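Cyanuric acid amidohydrolase (Azorhizobium caulinodans, PDB 4NQ3) catalyses the hydrolytic opening of the s-triazine ring of cyanuric acid to carboxybiuret, which decarboxylates spontaneously to biuret, a step in the breakdown of atrazine and melamine. Local coordinates at residues Leu35-Lys40 and Phe90-Arg95; Ala112-Leu117 and His234-Leu239; Ala134-Met139 and Ile195-Gly200; Trp219-Ser224 and Ile251-Met256. One frame throughout, in Å; residues are numbered along the deposited sequence.

Contact 1 (Leu35-Lys40 and Phe90-Arg95); sequences LAIFGK and FLVFER. With SO4 (sulfate ion), chain D.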
loop_
_atom_site.group_PDB
_atom_site.type_symbol
_atom_site.label_atom_id
_atom_site.label_comp_id
_atom_site.label_asym_id
_atom_site.label_seq_id
_atom_site.Cartn_x
_atom_site.Cartn_y
_atom_site.Cartn_z
ATOM N N LEU A 35 -4.871 -4.630 35.694
ATOM C CA LEU A 35 -5.171 -3.214 35.556
ATOM C C LEU A 35 -5.328 -2.793 34.100
ATOM O O LEU A 35 -6.284 -2.083 33.766
ATOM C CB LEU A 35 -4.099 -2.363 36.223
ATOM C CG LEU A 35 -4.133 -2.535 37.726
ATOM C CD1 LEU A 35 -3.146 -1.605 38.377
ATOM C CD2 LEU A 35 -5.528 -2.216 38.185
ATOM N N ALA A 36 -4.388 -3.192 33.241
ATOM C CA ALA A 36 -4.433 -2.755 31.848
ATOM C C ALA A 36 -3.756 -3.759 30.963
ATOM O O ALA A 36 -2.891 -4.484 31.416
ATOM C CB ALA A 36 -3.774 -1.386 31.686
ATOM N N ILE A 37 -4.144 -3.801 29.694
ATOM C CA ILE A 37 -3.408 -4.589 28.720
ATOM C C ILE A 37 -2.983 -3.736 27.530
ATOM O O ILE A 37 -3.820 -3.096 26.911
ATOM C CB ILE A 37 -4.221 -5.762 28.208
ATOM C CG1 ILE A 37 -4.736 -6.615 29.357
ATOM C CG2 ILE A 37 -3.355 -6.646 27.360
ATOM C CD1 ILE A 37 -5.560 -7.782 28.857
ATOM N N PHE A 38 -1.684 -3.693 27.230
ATOM C CA PHE A 38 -1.209 -3.041 26.005
ATOM C C PHE A 38 -1.055 -4.089 24.933
ATOM O O PHE A 38 -0.780 -5.244 25.234
ATOM C CB PHE A 38 0.143 -2.350 26.186
ATOM C CG PHE A 38 0.134 -1.181 27.137
ATOM C CD1 PHE A 38 -1.006 -0.820 27.827
ATOM C CD2 PHE A 38 1.293 -0.439 27.334
ATOM C CE1 PHE A 38 -0.984 0.252 28.701
ATOM C CE2 PHE A 38 1.313 0.623 28.198
ATOM C CZ PHE A 38 0.173 0.968 28.883
ATOM N N GLY A 39 -1.174 -3.699 23.673
ATOM C CA GLY A 39 -0.963 -4.664 22.619
ATOM C C GLY A 39 -0.357 -4.021 21.400
ATOM O O GLY A 39 -0.623 -2.857 21.133
ATOM N N LYS A 40 0.457 -4.777 20.668
ATOM C CA LYS A 40 0.822 -4.433 19.302
ATOM C C LYS A 40 0.091 -5.428 18.427
ATOM O O LYS A 40 0.278 -6.626 18.583
ATOM C CB LYS A 40 2.326 -4.515 19.086
ATOM C CG LYS A 40 3.091 -3.440 19.800
ATOM C CD LYS A 40 2.563 -2.077 19.390
ATOM C CE LYS A 40 2.730 -1.829 17.882
ATOM N NZ LYS A 40 2.051 -0.561 17.481
ATOM N N PHE A 90 1.032 -8.971 23.557
ATOM C CA PHE A 90 0.305 -8.270 24.619
ATOM C C PHE A 90 1.235 -7.965 25.803
ATOM O O PHE A 90 2.121 -8.742 26.123
ATOM C CB PHE A 90 -0.882 -9.098 25.121
ATOM C CG PHE A 90 -1.951 -9.295 24.105
ATOM C CD1 PHE A 90 -2.293 -8.275 23.234
ATOM C CD2 PHE A 90 -2.612 -10.513 24.005
ATOM C CE1 PHE A 90 -3.286 -8.467 22.270
ATOM C CE2 PHE A 90 -3.612 -10.718 23.051
ATOM C CZ PHE A 90 -3.950 -9.699 22.183
ATOM N N LEU A 91 1.017 -6.832 26.446
ATOM C CA LEU A 91 1.674 -6.473 27.685
ATOM C C LEU A 91 0.627 -6.384 28.791
ATOM O O LEU A 91 -0.148 -5.419 28.825
ATOM C CB LEU A 91 2.348 -5.134 27.523
ATOM C CG LEU A 91 3.590 -4.969 28.341
ATOM C CD1 LEU A 91 4.424 -6.215 28.162
ATOM C CD2 LEU A 91 4.292 -3.737 27.824
ATOM N N VAL A 92 0.568 -7.365 29.690
ATOM C CA VAL A 92 -0.441 -7.318 30.750
ATOM C C VAL A 92 0.135 -6.736 32.025
ATOM O O VAL A 92 1.168 -7.192 32.505
ATOM C CB VAL A 92 -1.013 -8.692 31.080
ATOM C CG1 VAL A 92 -2.025 -8.547 32.208
ATOM C CG2 VAL A 92 -1.695 -9.276 29.864
ATOM N N PHE A 93 -0.541 -5.726 32.558
ATOM C CA PHE A 93 -0.148 -5.026 33.783
ATOM C C PHE A 93 -1.045 -5.446 34.933
ATOM O O PHE A 93 -2.245 -5.134 34.923
ATOM C CB PHE A 93 -0.250 -3.518 33.582
ATOM C CG PHE A 93 0.784 -2.959 32.652
ATOM C CD1 PHE A 93 2.055 -2.639 33.116
ATOM C CD2 PHE A 93 0.485 -2.740 31.316
ATOM C CE1 PHE A 93 3.018 -2.112 32.251
ATOM C CE2 PHE A 93 1.437 -2.214 30.440
ATOM C CZ PHE A 93 2.709 -1.898 30.909
ATOM N N GLU A 94 -0.475 -6.135 35.921
ATOM C CA GLU A 94 -1.237 -6.685 37.036
ATOM C C GLU A 94 -0.824 -6.037 38.341
ATOM O O GLU A 94 0.333 -5.735 38.527
ATOM C CB GLU A 94 -1.003 -8.197 37.106
ATOM C CG GLU A 94 -1.778 -8.952 38.179
ATOM C CD GLU A 94 -1.367 -10.423 38.254
ATOM O OE1 GLU A 94 -0.405 -10.786 37.541
ATOM O OE2 GLU A 94 -1.985 -11.214 39.016
ATOM N N ARG A 95 -1.769 -5.786 39.234
ATOM C CA ARG A 95 -1.442 -5.348 40.590
ATOM C C ARG A 95 -1.624 -6.536 41.552
ATOM O O ARG A 95 -2.689 -7.147 41.571
ATOM C CB ARG A 95 -2.339 -4.170 40.999
ATOM C CG ARG A 95 -2.149 -3.653 42.424
ATOM C CD ARG A 95 -3.078 -2.478 42.738
ATOM N NE ARG A 95 -4.473 -2.875 42.596
ATOM C CZ ARG A 95 -5.473 -2.045 42.287
ATOM N NH1 ARG A 95 -5.228 -0.753 42.073
ATOM N NH2 ARG A 95 -6.722 -2.512 42.169
HETATM S S SO4 D . -8.408 0.773 40.913
HETATM O O1 SO4 D . -9.745 1.201 41.341
HETATM O O2 SO4 D . -7.347 1.393 41.719
HETATM O O3 SO4 D . -8.326 -0.690 41.019
HETATM O O4 SO4 D . -8.234 1.210 39.523
#

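Contact 2 (Ala112-Leu117 and His234-Leu239); sequences AHTPDL and HEIVVL. With SO4 (sulfate ion), chain F.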
loop_
_atom_site.group_PDB
_atom_site.type_symbol
_atom_site.label_atom_id
_atom_site.label_comp_id
_atom_site.label_asym_id
_atom_site.label_seq_id
_atom_site.Cartn_x
_atom_site.Cartn_y
_atom_site.Cartn_z
ATOM N N ALA A 112 -7.289 4.893 34.424
ATOM C CA ALA A 112 -8.462 5.758 34.455
ATOM C C ALA A 112 -9.117 5.730 33.079
ATOM O O ALA A 112 -8.453 5.424 32.088
ATOM C CB ALA A 112 -8.090 7.173 34.847
ATOM N N HIS A 113 -10.407 6.068 33.029
ATOM C CA HIS A 113 -11.222 6.047 31.806
ATOM C C HIS A 113 -11.822 7.420 31.632
ATOM O O HIS A 113 -11.712 8.273 32.524
ATOM C CB HIS A 113 -12.335 5.005 31.913
ATOM C CG HIS A 113 -11.817 3.644 32.239
ATOM N ND1 HIS A 113 -11.783 2.611 31.324
ATOM C CD2 HIS A 113 -11.250 3.167 33.374
ATOM C CE1 HIS A 113 -11.238 1.546 31.894
ATOM N NE2 HIS A 113 -10.904 1.859 33.137
ATOM N N THR A 114 -12.475 7.650 30.508
ATOM C CA THR A 114 -13.185 8.903 30.359
ATOM C C THR A 114 -14.517 8.677 29.664
ATOM O O THR A 114 -14.757 7.623 29.060
ATOM C CB THR A 114 -12.392 9.949 29.559
ATOM O OG1 THR A 114 -12.502 9.663 28.155
ATOM C CG2 THR A 114 -10.953 10.001 30.002
ATOM N N PRO A 115 -15.417 9.655 29.789
ATOM C CA PRO A 115 -16.660 9.523 29.044
ATOM C C PRO A 115 -16.350 9.650 27.573
ATOM O O PRO A 115 -15.234 10.064 27.209
ATOM C CB PRO A 115 -17.491 10.712 29.521
ATOM C CG PRO A 115 -16.806 11.190 30.756
ATOM C CD PRO A 115 -15.365 10.910 30.548
ATOM N N ASP A 116 -17.351 9.392 26.746
ATOM C CA ASP A 116 -17.199 9.568 25.326
ATOM C C ASP A 116 -16.758 10.998 25.033
ATOM O O ASP A 116 -17.049 11.930 25.793
ATOM C CB ASP A 116 -18.505 9.223 24.636
ATOM C CG ASP A 116 -18.667 7.723 24.430
ATOM O OD1 ASP A 116 -17.843 6.954 25.007
ATOM O OD2 ASP A 116 -19.625 7.319 23.711
ATOM N N LEU A 117 -15.999 11.148 23.958
ATOM C CA LEU A 117 -15.485 12.442 23.527
ATOM C C LEU A 117 -16.300 12.976 22.367
ATOM O O LEU A 117 -16.283 12.370 21.285
ATOM C CB LEU A 117 -14.024 12.311 23.096
ATOM C CG LEU A 117 -13.401 13.549 22.461
ATOM C CD1 LEU A 117 -13.192 14.627 23.502
ATOM C CD2 LEU A 117 -12.107 13.202 21.734
ATOM N N HIS A 234 -11.439 7.647 26.065
ATOM C CA HIS A 234 -10.003 7.446 26.293
ATOM C C HIS A 234 -9.714 6.361 27.331
ATOM O O HIS A 234 -10.501 6.159 28.260
ATOM C CB HIS A 234 -9.328 8.747 26.763
ATOM C CG HIS A 234 -9.574 9.930 25.881
ATOM N ND1 HIS A 234 -10.725 10.682 25.952
ATOM C CD2 HIS A 234 -8.818 10.493 24.909
ATOM C CE1 HIS A 234 -10.667 11.658 25.062
ATOM N NE2 HIS A 234 -9.519 11.568 24.414
ATOM N N GLU A 235 -8.582 5.670 27.174
ATOM C CA GLU A 235 -8.038 4.828 28.249
ATOM C C GLU A 235 -6.727 5.442 28.698
ATOM O O GLU A 235 -5.885 5.768 27.871
ATOM C CB GLU A 235 -7.815 3.403 27.794
ATOM C CG GLU A 235 -8.997 2.855 27.022
ATOM C CD GLU A 235 -9.925 2.014 27.884
ATOM O OE1 GLU A 235 -9.957 0.774 27.675
ATOM O OE2 GLU A 235 -10.636 2.596 28.748
ATOM N N ILE A 236 -6.558 5.615 30.000
ATOM C CA ILE A 236 -5.331 6.178 30.530
ATOM C C ILE A 236 -4.617 5.178 31.448
ATOM O O ILE A 236 -5.235 4.567 32.336
ATOM C CB ILE A 236 -5.604 7.465 31.302
ATOM C CG1 ILE A 236 -5.957 8.591 30.335
ATOM C CG2 ILE A 236 -4.388 7.870 32.113
ATOM C CD1 ILE A 236 -7.364 8.532 29.847
ATOM N N VAL A 237 -3.314 5.016 31.239
ATOM C CA VAL A 237 -2.513 4.187 32.123
ATOM C C VAL A 237 -1.261 4.944 32.495
ATOM O O VAL A 237 -0.473 5.282 31.616
ATOM C CB VAL A 237 -2.123 2.864 31.454
ATOM C CG1 VAL A 237 -1.292 2.044 32.392
ATOM C CG2 VAL A 237 -3.366 2.110 31.076
ATOM N N VAL A 238 -1.081 5.209 33.789
ATOM C CA VAL A 238 0.098 5.914 34.303
ATOM C C VAL A 238 1.098 4.930 34.915
ATOM O O VAL A 238 0.747 4.160 35.796
ATOM C CB VAL A 238 -0.293 6.954 35.377
ATOM C CG1 VAL A 238 0.918 7.491 36.078
ATOM C CG2 VAL A 238 -1.107 8.070 34.788
ATOM N N LEU A 239 2.345 4.980 34.469
ATOM C CA LEU A 239 3.414 4.154 35.023
ATOM C C LEU A 239 4.459 5.022 35.712
ATOM O O LEU A 239 4.918 6.024 35.153
ATOM C CB LEU A 239 4.088 3.325 33.928
ATOM C CG LEU A 239 3.164 2.501 33.058
ATOM C CD1 LEU A 239 3.958 1.897 31.926
ATOM C CD2 LEU A 239 2.527 1.425 33.899
HETATM S S SO4 F . -12.007 6.477 36.344
HETATM O O1 SO4 F . -11.641 7.590 37.225
HETATM O O2 SO4 F . -13.441 6.191 36.414
HETATM O O3 SO4 F . -11.695 6.849 34.968
HETATM O O4 SO4 F . -11.254 5.286 36.750
#

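Contact 3 (Ala134-Met139 and Ile195-Gly200); sequences AVRRAM and IALALG. With SO4 (sulfate ion), chain F.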
loop_
_atom_site.group_PDB
_atom_site.type_symbol
_atom_site.label_atom_id
_atom_site.label_comp_id
_atom_site.label_asym_id
_atom_site.label_seq_id
_atom_site.Cartn_x
_atom_site.Cartn_y
_atom_site.Cartn_z
ATOM N N ALA A 134 -8.430 12.933 33.546
ATOM C CA ALA A 134 -8.227 11.493 33.675
ATOM C C ALA A 134 -6.814 11.124 34.155
ATOM O O ALA A 134 -6.643 10.257 35.030
ATOM C CB ALA A 134 -8.510 10.813 32.365
ATOM N N VAL A 135 -5.801 11.795 33.607
ATOM C CA VAL A 135 -4.429 11.504 34.007
ATOM C C VAL A 135 -4.206 11.820 35.476
ATOM O O VAL A 135 -3.449 11.115 36.153
ATOM C CB VAL A 135 -3.410 12.277 33.191
ATOM C CG1 VAL A 135 -2.033 11.989 33.708
ATOM C CG2 VAL A 135 -3.513 11.878 31.748
ATOM N N ARG A 136 -4.869 12.862 35.981
ATOM C CA ARG A 136 -4.753 13.171 37.405
ATOM C C ARG A 136 -5.361 12.016 38.223
ATOM O O ARG A 136 -4.735 11.526 39.175
ATOM C CB ARG A 136 -5.406 14.515 37.730
ATOM C CG ARG A 136 -4.566 15.727 37.316
ATOM C CD ARG A 136 -5.370 17.020 37.480
ATOM N NE ARG A 136 -4.799 18.182 36.778
ATOM C CZ ARG A 136 -5.470 18.924 35.886
ATOM N NH1 ARG A 136 -6.737 18.636 35.581
ATOM N NH2 ARG A 136 -4.882 19.963 35.298
ATOM N N ARG A 137 -6.550 11.554 37.829
ATOM C CA ARG A 137 -7.193 10.414 38.481
ATOM C C ARG A 137 -6.319 9.176 38.478
ATOM O O ARG A 137 -6.123 8.564 39.519
ATOM C CB ARG A 137 -8.533 10.091 37.822
ATOM C CG ARG A 137 -9.690 10.943 38.327
ATOM C CD ARG A 137 -11.003 10.536 37.699
ATOM N NE ARG A 137 -11.214 11.264 36.458
ATOM C CZ ARG A 137 -11.564 10.699 35.314
ATOM N NH1 ARG A 137 -11.724 9.382 35.250
ATOM N NH2 ARG A 137 -11.736 11.446 34.236
ATOM N N ALA A 138 -5.783 8.805 37.322
ATOM C CA ALA A 138 -4.939 7.620 37.268
ATOM C C ALA A 138 -3.698 7.773 38.152
ATOM O O ALA A 138 -3.279 6.814 38.805
ATOM C CB ALA A 138 -4.529 7.330 35.848
HETATM N N MSE A 139 -3.117 8.973 38.170
HETATM C CA MSE A 139 -1.988 9.273 39.047
HETATM C C MSE A 139 -2.314 8.936 40.492
HETATM O O MSE A 139 -1.564 8.230 41.171
HETATM C CB MSE A 139 -1.600 10.748 38.946
HETATM C CG MSE A 139 -0.611 11.065 37.848
HETATM SE SE MSE A 139 -0.152 12.940 37.911
HETATM C CE MSE A 139 0.880 12.942 39.553
ATOM N N ILE A 195 -1.813 15.313 28.903
ATOM C CA ILE A 195 -0.839 14.700 29.790
ATOM C C ILE A 195 0.153 15.752 30.289
ATOM O O ILE A 195 0.488 15.807 31.485
ATOM C CB ILE A 195 -0.074 13.561 29.090
ATOM C CG1 ILE A 195 -1.012 12.385 28.835
ATOM C CG2 ILE A 195 1.094 13.080 29.936
ATOM C CD1 ILE A 195 -0.459 11.382 27.874
ATOM N N ALA A 196 0.606 16.600 29.372
ATOM C CA ALA A 196 1.580 17.616 29.735
ATOM C C ALA A 196 0.954 18.526 30.792
ATOM O O ALA A 196 1.548 18.800 31.842
ATOM C CB ALA A 196 2.024 18.415 28.496
ATOM N N LEU A 197 -0.275 18.945 30.522
ATOM C CA LEU A 197 -0.977 19.839 31.412
ATOM C C LEU A 197 -1.101 19.205 32.787
ATOM O O LEU A 197 -0.985 19.874 33.800
ATOM C CB LEU A 197 -2.350 20.184 30.848
ATOM C CG LEU A 197 -3.191 21.042 31.786
ATOM C CD1 LEU A 197 -2.413 22.267 32.153
ATOM C CD2 LEU A 197 -4.495 21.406 31.113
ATOM N N ALA A 198 -1.358 17.907 32.819
ATOM C CA ALA A 198 -1.589 17.223 34.080
ATOM C C ALA A 198 -0.297 17.021 34.873
ATOM O O ALA A 198 -0.331 16.909 36.104
ATOM C CB ALA A 198 -2.272 15.880 33.826
ATOM N N LEU A 199 0.835 16.963 34.176
ATOM C CA LEU A 199 2.114 16.739 34.836
ATOM C C LEU A 199 2.840 18.066 35.063
ATOM O O LEU A 199 3.910 18.114 35.662
ATOM C CB LEU A 199 2.980 15.787 34.012
ATOM C CG LEU A 199 2.470 14.370 33.714
ATOM C CD1 LEU A 199 3.503 13.575 32.918
ATOM C CD2 LEU A 199 2.106 13.614 34.990
ATOM N N GLY A 200 2.258 19.152 34.586
ATOM C CA GLY A 200 2.857 20.448 34.802
ATOM C C GLY A 200 4.026 20.730 33.886
ATOM O O GLY A 200 4.848 21.603 34.167
HETATM S S SO4 F . -12.007 6.477 36.344
HETATM O O1 SO4 F . -11.641 7.590 37.225
HETATM O O2 SO4 F . -13.441 6.191 36.414
HETATM O O3 SO4 F . -11.695 6.849 34.968
HETATM O O4 SO4 F . -11.254 5.286 36.750
#

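Contact 4 (Trp219-Ser224 and Ile251-Met256); sequences WSARAS and IAHGVM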
loop_
_atom_site.group_PDB
_atom_site.type_symbol
_atom_site.label_atom_id
_atom_site.label_comp_id
_atom_site.label_asym_id
_atom_site.label_seq_id
_atom_site.Cartn_x
_atom_site.Cartn_y
_atom_site.Cartn_z
ATOM N N TRP A 219 5.751 20.196 24.386
ATOM C CA TRP A 219 5.646 18.750 24.409
ATOM C C TRP A 219 5.928 18.178 25.785
ATOM O O TRP A 219 6.531 18.830 26.638
ATOM C CB TRP A 219 6.575 18.097 23.379
ATOM C CG TRP A 219 8.014 18.520 23.421
ATOM C CD1 TRP A 219 8.603 19.497 22.662
ATOM C CD2 TRP A 219 9.058 17.964 24.242
ATOM N NE1 TRP A 219 9.942 19.584 22.969
ATOM C CE2 TRP A 219 10.244 18.660 23.937
ATOM C CE3 TRP A 219 9.102 16.948 25.205
ATOM C CZ2 TRP A 219 11.458 18.371 24.558
ATOM C CZ3 TRP A 219 10.318 16.668 25.824
ATOM C CH2 TRP A 219 11.474 17.379 25.496
ATOM N N SER A 220 5.444 16.956 25.988
ATOM C CA SER A 220 5.686 16.187 27.202
ATOM C C SER A 220 6.785 15.162 26.969
ATOM O O SER A 220 6.867 14.551 25.897
ATOM C CB SER A 220 4.410 15.476 27.658
ATOM O OG SER A 220 4.740 14.373 28.486
ATOM N N ALA A 221 7.617 14.951 27.976
ATOM C CA ALA A 221 8.623 13.897 27.903
ATOM C C ALA A 221 8.034 12.544 28.326
ATOM O O ALA A 221 8.741 11.533 28.359
ATOM C CB ALA A 221 9.820 14.250 28.780
ATOM N N ARG A 222 6.748 12.512 28.649
ATOM C CA ARG A 222 6.215 11.283 29.179
ATOM C C ARG A 222 4.959 10.793 28.478
ATOM O O ARG A 222 4.549 9.634 28.653
ATOM C CB ARG A 222 5.977 11.456 30.671
ATOM C CG ARG A 222 7.271 11.175 31.403
ATOM C CD ARG A 222 7.383 11.842 32.731
ATOM N NE ARG A 222 7.458 13.286 32.606
ATOM C CZ ARG A 222 7.301 14.099 33.637
ATOM N NH1 ARG A 222 7.102 13.585 34.839
ATOM N NH2 ARG A 222 7.346 15.411 33.477
ATOM N N ALA A 223 4.392 11.649 27.636
ATOM C CA ALA A 223 3.182 11.307 26.900
ATOM C C ALA A 223 3.434 10.219 25.862
ATOM O O ALA A 223 4.413 10.268 25.117
ATOM C CB ALA A 223 2.594 12.560 26.227
ATOM N N SER A 224 2.550 9.227 25.825
ATOM C CA SER A 224 2.539 8.284 24.720
ATOM C C SER A 224 1.100 8.027 24.264
ATOM O O SER A 224 0.335 7.370 24.943
ATOM C CB SER A 224 3.219 6.990 25.114
ATOM O OG SER A 224 3.042 6.026 24.096
ATOM N N ILE A 251 10.970 1.314 36.591
ATOM C CA ILE A 251 10.810 1.872 35.259
ATOM C C ILE A 251 11.699 3.085 35.156
ATOM O O ILE A 251 11.853 3.826 36.123
ATOM C CB ILE A 251 9.330 2.247 34.959
ATOM C CG1 ILE A 251 9.150 2.678 33.504
ATOM C CG2 ILE A 251 8.819 3.320 35.927
ATOM C CD1 ILE A 251 7.694 2.869 33.097
ATOM N N ALA A 252 12.327 3.252 34.000
ATOM C CA ALA A 252 13.128 4.429 33.703
ATOM C C ALA A 252 12.681 4.911 32.337
ATOM O O ALA A 252 12.073 4.140 31.591
ATOM C CB ALA A 252 14.602 4.097 33.719
ATOM N N HIS A 253 12.950 6.172 32.006
ATOM C CA HIS A 253 12.534 6.716 30.709
ATOM C C HIS A 253 13.479 7.798 30.236
ATOM O O HIS A 253 14.236 8.358 31.026
ATOM C CB HIS A 253 11.128 7.314 30.774
ATOM C CG HIS A 253 11.117 8.731 31.250
ATOM N ND1 HIS A 253 11.195 9.068 32.587
ATOM C CD2 HIS A 253 11.065 9.902 30.567
ATOM C CE1 HIS A 253 11.179 10.386 32.708
ATOM N NE2 HIS A 253 11.101 10.915 31.497
ATOM N N GLY A 254 13.359 8.147 28.959
ATOM C CA GLY A 254 14.154 9.200 28.357
ATOM C C GLY A 254 13.497 9.679 27.078
ATOM O O GLY A 254 12.486 9.116 26.654
ATOM N N VAL A 255 14.053 10.721 26.464
ATOM C CA VAL A 255 13.485 11.238 25.230
ATOM C C VAL A 255 14.441 11.087 24.072
ATOM O O VAL A 255 15.526 11.618 24.102
ATOM C CB VAL A 255 13.118 12.710 25.359
ATOM C CG1 VAL A 255 12.562 13.233 24.035
ATOM C CG2 VAL A 255 12.104 12.893 26.464
HETATM N N MSE A 256 14.043 10.357 23.046
HETATM C CA MSE A 256 14.837 10.299 21.837
HETATM C C MSE A 256 14.781 11.639 21.111
HETATM O O MSE A 256 13.694 12.129 20.781
HETATM C CB MSE A 256 14.336 9.194 20.931
HETATM C CG MSE A 256 14.445 7.814 21.530
HETATM SE SE MSE A 256 13.697 6.489 20.277
HETATM C CE MSE A 256 15.218 6.422 19.007
#

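Contact 1 (Leu35-Lys40 and Phe90-Arg95)
F93 turns the edge of its ring onto the face of F38 in a T-shaped pair, with centroids 4.7 Å apart and planes at 61°. F93 CE2 stands over the middle of the F38 ring, 3.6 Å from F38 CD2. F38, F93 and L91 leave the same face of the sheet; with CG anti to the carbonyl carbon in both phenylalanines (chi1 -65° and -70°), the rings meet there, and L91 CB packs on F38 CB. On the face carrying I37 and V92, these two lie side by side and point the same way, I37 CG2 being 4.0 Å from V92 CG2; G39 leaves room there for the edge of the F90 ring, whose CD1 meets G39 CA. F38 pairs with L91 (L91 N to F38 O 2.7 Å) and A36 with F93. At L35 and A36, both facing F93, a classic beta bulge makes F93 O accept from L35 N at 2.8 Å and, weakly, from A36 N. Beyond it L35 CD2 lies over one face of the R95 guanidinium, whose edge grips a sulfate ion, NH2 to O3 at 2.7 Å. Between these antiparallel strands of RU A the side-chain contact is thus mainly apolar, with R95 meeting the sulfate at one end.

Contact 2 (Ala112-Leu117 and His234-Leu239)
The H234 ring receives T114 OG1 at its edge, in the ring plane, so that ND1 donates to the hydroxyl oxygen at 3.0 Å. L117 approaches the same ring obliquely, with CD2 3.9 Å from H234 CE1. T114 OG1 is held between its own backbone N and carbonyl carbon (chi1 79°), where it also accepts a weak bond from H234 N and donates to P115 O at 2.9 Å; three bonds thus fix the hydroxyl. The H113 ring has O4 of a sulfate ion at its edge, while E235 reaches it obliquely: ring and carboxylate planes are 66° apart, and the bond from H113 ND1 to E235 OE2, 2.8 Å long, is weak because it is strongly bent. A fold at chi2 (-98°) brings the carboxylate back to the histidine. Both groups have further partners, H113 NE2 at E73 O and E235 OE1 at L76 N. Between the strands, A112 and I236 form an antiparallel hydrogen-bonded pair, I236 N to A112 O at 2.8 Å, and T114 CG2 touches I236 CD1, the two side chains crossing at about a right angle. In the sheet of RU B, strand 106-113 is outermost beside strand 235-242, with strand 150-157 next, placing E235 near the catalytic K156. Helix 125-141 covers the face of A112 and I236, whereas H113 and E235 lean on C75 of strand 75-80.

Contact 3 (Ala134-Met139 and Ile195-Gly200)
The methyl of A198 is the bump at the centre of this helix pair: its CB sits 3.8 Å from V135 CB and 3.9 Å from V135 CG1. V135 holds CG1 anti to its backbone N (chi1 177°), which leaves CG2 to reach the other way, against I195 CG1 at 3.9 Å; the two branched side chains meet at about a right angle. V135 therefore fits into the hollow between I195 and A198, one turn apart on their helix. These are the helices of RU B that pack on one face of its four-stranded sheet: V135 and I195 both rest on V153, and A134, V135 and A138 on I236. The axes of the two segments come to 9.2 Å and cross at -53°, with A198 in the closest CA pair, R136-A198. On one flank of A198 the selenium of selenomethionine M139 fills the next gap, 3.8 Å from L199 CD2, with its chain bent at chi3. On the other, R136 runs extended from CG to NE and touches A198 CB with its CG at 4.2 Å, before NH2 ends near L197 CG. R137 points away from the pair, and its NH1 donates to O1 of a sulfate ion at 2.7 Å.

Contact 4 (Trp219-Ser224 and Ile251-Met256)
Apolar packing joins A221 and W219 to V255. V255 CG2, placed anti to the carbonyl carbon, meets A221 CB at 3.5 Å; the same methyl lies oblique to the W219 ring, 4.2 Å from CZ3. W219 and V255 also touch P341, a magnesium ligand. A CH-pi contact links R222 to H253: R222 CG stands over one face of the imidazole, 4.1 Å from its centroid and 22° off the ring normal, displaced toward the rim at NE2. The guanidinium is nearly parallel to the ring, its plane turned by 13°. H253 is set for this by chi1 85°, with CG between backbone N and carbonyl carbon. The polar bonds hold the loop itself: S220 OG accepts from R222 N at 2.7 Å and from A223 N at 2.9 Å, an ST turn and ST motif in the loop that carries A221 and R222. The charged end of R222 forms a salt bridge with E201, and H253 ND1 is hydrogen-bonded to H151 ND1. The contact joins RU B to RU C: the loop, backed by helix 180-199, leads into strand 223-227 at one border of its sheet and meets strand 249-256, which borders the next sheet beside strand 345-352.

How the contacts relate
Contact 1 lies in RU A, contacts 2 and 3 in RU B, and contact 4 spans RU B and RU C. Contacts 1 and 2 join different neighbouring strand pairs of two like sheets, the inner pair in contact 1 and an edge pair in contact 2; they meet where A36 CB packs 3.6 Å from V237 CG2. Helix 125-141 of contact 3 covers contact 2: A134 CB is 3.6 Å from I236 CD1, and R137 NH1 probably bonds H113 O at 2.9 Å beside a shared sulfate. Helix 180-199 reaches contact 4 through I195 CD1, 3.7 Å from A223 CB. K40 of contact 1 touches barbituric acid and bonds S79, while the side chain of E235 is about 4 Å from that of K156; the side chain of W219 is about 6 Å from the magnesium ion.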